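Local coordinates for putative nucleotide sugar epimerase/ dehydratase (Bordetella bronchiseptica, PDB 2Q1S), which binds NADH in a Rossmann fold and probably acts as a nucleotide-sugar epimerase or dehydratase in lipopolysaccharide O-antigen biosynthesis, at residues R232-T237 and A256-I261. Numbering follows the deposited sequence. Where two conformers were deposited one is given.
Sequences RNVTPT and ATRDFI. With NAI (1,4-dihydronicotinamide adenine dinucleotide), chain B.
Val234 CG1 meets both Arg258 and Phe260 at the start of helix 234-243. It lies over one face of the Arg258 guanidinium, 3.9 Å above the plane and displaced toward the rim, and also meets the edge of the Phe260 ring, 4.1 Å from CE1. CG1 is placed there by a chi1 of 60°, which sets it between the backbone N and the carbonyl carbon. Thr235, one residue further on, brings OG1 obliquely to the same ring atom, 3.6 Å from Phe260 CE1. Leu296 of helix 293-304 touches both Thr235 and Phe260, so the packing is shared with that helix.

Polar linkage between the segments runs through one water. It accepts from Arg258 NH1 at 2.7 Å and from the backbone N of Val234, and donates to Asn233 OD1, which joins the first turn of the helix to the guanidinium. Arg258 reaches it with a chain extended from CG to NE; within 256-261, Arg258 CB lies over one face of the Phe260 ring, toward its rim.

This is the part of the epimerase/dehydratase fold where strand 257-262, paired parallel with strand 203-212, packs beside the start of helix 234-243, which begins just after the NADH-binding Arg232. Arg258 NH1 also bonds Asn210 OD1, and both residues bind UDP in another structure of this protein, which puts the contact beside the probable sugar-nucleotide pocket.

On the cofactor side, Arg232 NH2 donates in the plane of its guanidinium to NAI O2A, 3.0 Å away at 159°; Arg232 NE forms a salt bridge with Glu216 and NH1 donates to the Ser68 carbonyl O. Within the helix start, Asn233 O accepts from Thr237 N and, at 2.9 Å, from Thr237 OG1, the hydroxyl standing above the carbonyl plane.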
# COMPACT_ATOMS: atom_id res chain seq x y z
N ARG A 232 -0.26 17.62 19.08
CA ARG A 232 -0.66 16.37 18.43
C ARG A 232 -2.05 16.40 17.82
O ARG A 232 -2.26 15.85 16.73
CB ARG A 232 -0.64 15.22 19.42
CG ARG A 232 0.74 14.78 19.85
CD ARG A 232 0.59 13.76 20.97
NE ARG A 232 -0.21 12.55 20.67
CZ ARG A 232 0.30 11.33 20.58
NH1 ARG A 232 1.64 11.17 20.65
NH2 ARG A 232 -0.49 10.26 20.46
N ASN A 233 -2.99 16.99 18.56
CA ASN A 233 -4.40 16.97 18.19
C ASN A 233 -5.09 18.12 18.91
O ASN A 233 -4.57 18.64 19.90
CB ASN A 233 -5.01 15.63 18.62
CG ASN A 233 -4.77 14.53 17.60
OD1 ASN A 233 -5.19 14.65 16.44
ND2 ASN A 233 -4.15 13.44 18.03
N VAL A 234 -6.26 18.51 18.40
CA VAL A 234 -6.95 19.71 18.86
C VAL A 234 -7.33 19.63 20.35
O VAL A 234 -7.13 20.58 21.09
CB VAL A 234 -8.15 20.09 17.96
CG1 VAL A 234 -9.21 18.97 17.92
CG2 VAL A 234 -8.73 21.46 18.34
N THR A 235 -7.87 18.48 20.77
CA THR A 235 -8.30 18.38 22.18
C THR A 235 -7.19 18.59 23.23
O THR A 235 -7.32 19.47 24.08
CB THR A 235 -9.13 17.10 22.43
OG1 THR A 235 -10.20 17.05 21.48
CG2 THR A 235 -9.71 17.06 23.85
N PRO A 236 -6.11 17.78 23.19
CA PRO A 236 -5.04 18.01 24.16
C PRO A 236 -4.35 19.38 24.03
O PRO A 236 -3.88 19.95 25.03
CB PRO A 236 -4.08 16.84 23.93
CG PRO A 236 -4.32 16.45 22.51
CD PRO A 236 -5.81 16.61 22.35
N THR A 237 -4.34 19.91 22.80
CA THR A 237 -3.81 21.27 22.59
C THR A 237 -4.66 22.29 23.32
O THR A 237 -4.13 23.12 24.06
CB THR A 237 -3.73 21.61 21.09
OG1 THR A 237 -2.72 20.79 20.50
CG2 THR A 237 -3.31 23.05 20.89
N ALA A 256 -15.66 23.76 11.83
CA ALA A 256 -15.42 22.35 11.56
C ALA A 256 -16.08 21.51 12.65
O ALA A 256 -16.02 21.88 13.83
CB ALA A 256 -13.93 22.06 11.50
N THR A 257 -16.71 20.40 12.25
CA THR A 257 -17.29 19.44 13.20
C THR A 257 -16.55 18.12 13.14
O THR A 257 -16.07 17.69 12.07
CB THR A 257 -18.81 19.14 12.97
OG1 THR A 257 -19.02 18.63 11.64
CG2 THR A 257 -19.69 20.38 13.24
N ARG A 258 -16.46 17.47 14.30
CA ARG A 258 -15.87 16.14 14.38
C ARG A 258 -16.70 15.21 15.25
O ARG A 258 -17.44 15.66 16.13
CB ARG A 258 -14.46 16.26 14.92
CG ARG A 258 -13.58 17.15 14.05
CD ARG A 258 -12.14 16.90 14.35
NE ARG A 258 -11.30 18.01 13.90
CZ ARG A 258 -9.98 18.01 13.99
NH1 ARG A 258 -9.34 16.97 14.50
NH2 ARG A 258 -9.29 19.06 13.56
N ASP A 259 -16.58 13.90 15.00
CA ASP A 259 -17.23 12.89 15.82
C ASP A 259 -16.21 12.42 16.86
O ASP A 259 -15.54 11.41 16.66
CB ASP A 259 -17.72 11.74 14.92
CG ASP A 259 -18.34 10.59 15.69
OD1 ASP A 259 -17.98 10.40 16.88
OD2 ASP A 259 -19.15 9.83 15.11
N PHE A 260 -16.06 13.17 17.95
CA PHE A 260 -15.08 12.80 18.97
C PHE A 260 -15.57 11.55 19.69
O PHE A 260 -16.78 11.36 19.88
CB PHE A 260 -14.88 13.93 19.99
CG PHE A 260 -14.27 15.17 19.40
CD1 PHE A 260 -12.90 15.23 19.17
CD2 PHE A 260 -15.06 16.27 19.06
CE1 PHE A 260 -12.33 16.38 18.60
CE2 PHE A 260 -14.50 17.41 18.49
CZ PHE A 260 -13.12 17.47 18.27
N ILE A 261 -14.61 10.72 20.10
CA ILE A 261 -14.92 9.50 20.87
C ILE A 261 -13.90 9.36 22.00
O ILE A 261 -12.71 9.54 21.79
CB ILE A 261 -14.98 8.23 19.98
CG1 ILE A 261 -15.38 7.00 20.82
CG2 ILE A 261 -13.66 8.03 19.18
CD1 ILE A 261 -15.67 5.75 20.02
PA NAI B . 0.25 6.90 19.18
O1A NAI B . 1.28 7.54 18.31
O2A NAI B . 0.12 7.36 20.65
O5B NAI B . 0.36 5.36 19.16
C5B NAI B . 1.09 4.60 18.19
C4B NAI B . 2.18 3.78 18.85
O4B NAI B . 2.89 3.08 17.84
C3B NAI B . 3.19 4.68 19.60
O3B NAI B . 3.36 4.21 20.95
C2B NAI B . 4.48 4.46 18.82
O2B NAI B . 5.73 4.53 19.57
C1B NAI B . 4.27 3.05 18.27
N9A NAI B . 5.13 2.71 17.14
C8A NAI B . 5.49 3.52 16.10
N7A NAI B . 6.24 2.82 15.25
C5A NAI B . 6.38 1.54 15.70
C6A NAI B . 7.04 0.30 15.28
N6A NAI B . 7.77 0.21 14.15
N1A NAI B . 6.93 -0.83 16.04
C2A NAI B . 6.20 -0.76 17.19
N3A NAI B . 5.55 0.31 17.67
C4A NAI B . 5.59 1.50 16.96
O3 NAI B . -1.13 7.22 18.43
PN NAI B . -2.63 6.70 18.75
O1N NAI B . -3.56 7.79 18.57
O2N NAI B . -2.52 5.89 20.02
O5D NAI B . -2.82 5.60 17.56
C5D NAI B . -3.09 4.21 17.83
C4D NAI B . -3.67 3.60 16.55
O4D NAI B . -4.93 4.20 16.30
C3D NAI B . -2.85 3.94 15.30
O3D NAI B . -2.81 2.76 14.49
C2D NAI B . -3.61 5.06 14.65
O2D NAI B . -3.36 5.10 13.22
C1D NAI B . -5.03 4.69 14.94
N1N NAI B . -5.95 5.80 14.90
C2N NAI B . -5.98 6.76 15.88
C3N NAI B . -6.90 7.81 15.82
C7N NAI B . -6.94 8.90 16.89
O7N NAI B . -7.79 9.77 16.78
N7N NAI B . -6.05 8.80 17.91
C4N NAI B . -7.86 7.86 14.77
C5N NAI B . -7.82 6.82 13.80
C6N NAI B . -6.88 5.79 13.91
O HOH W 1 -7.07 16.98 16.04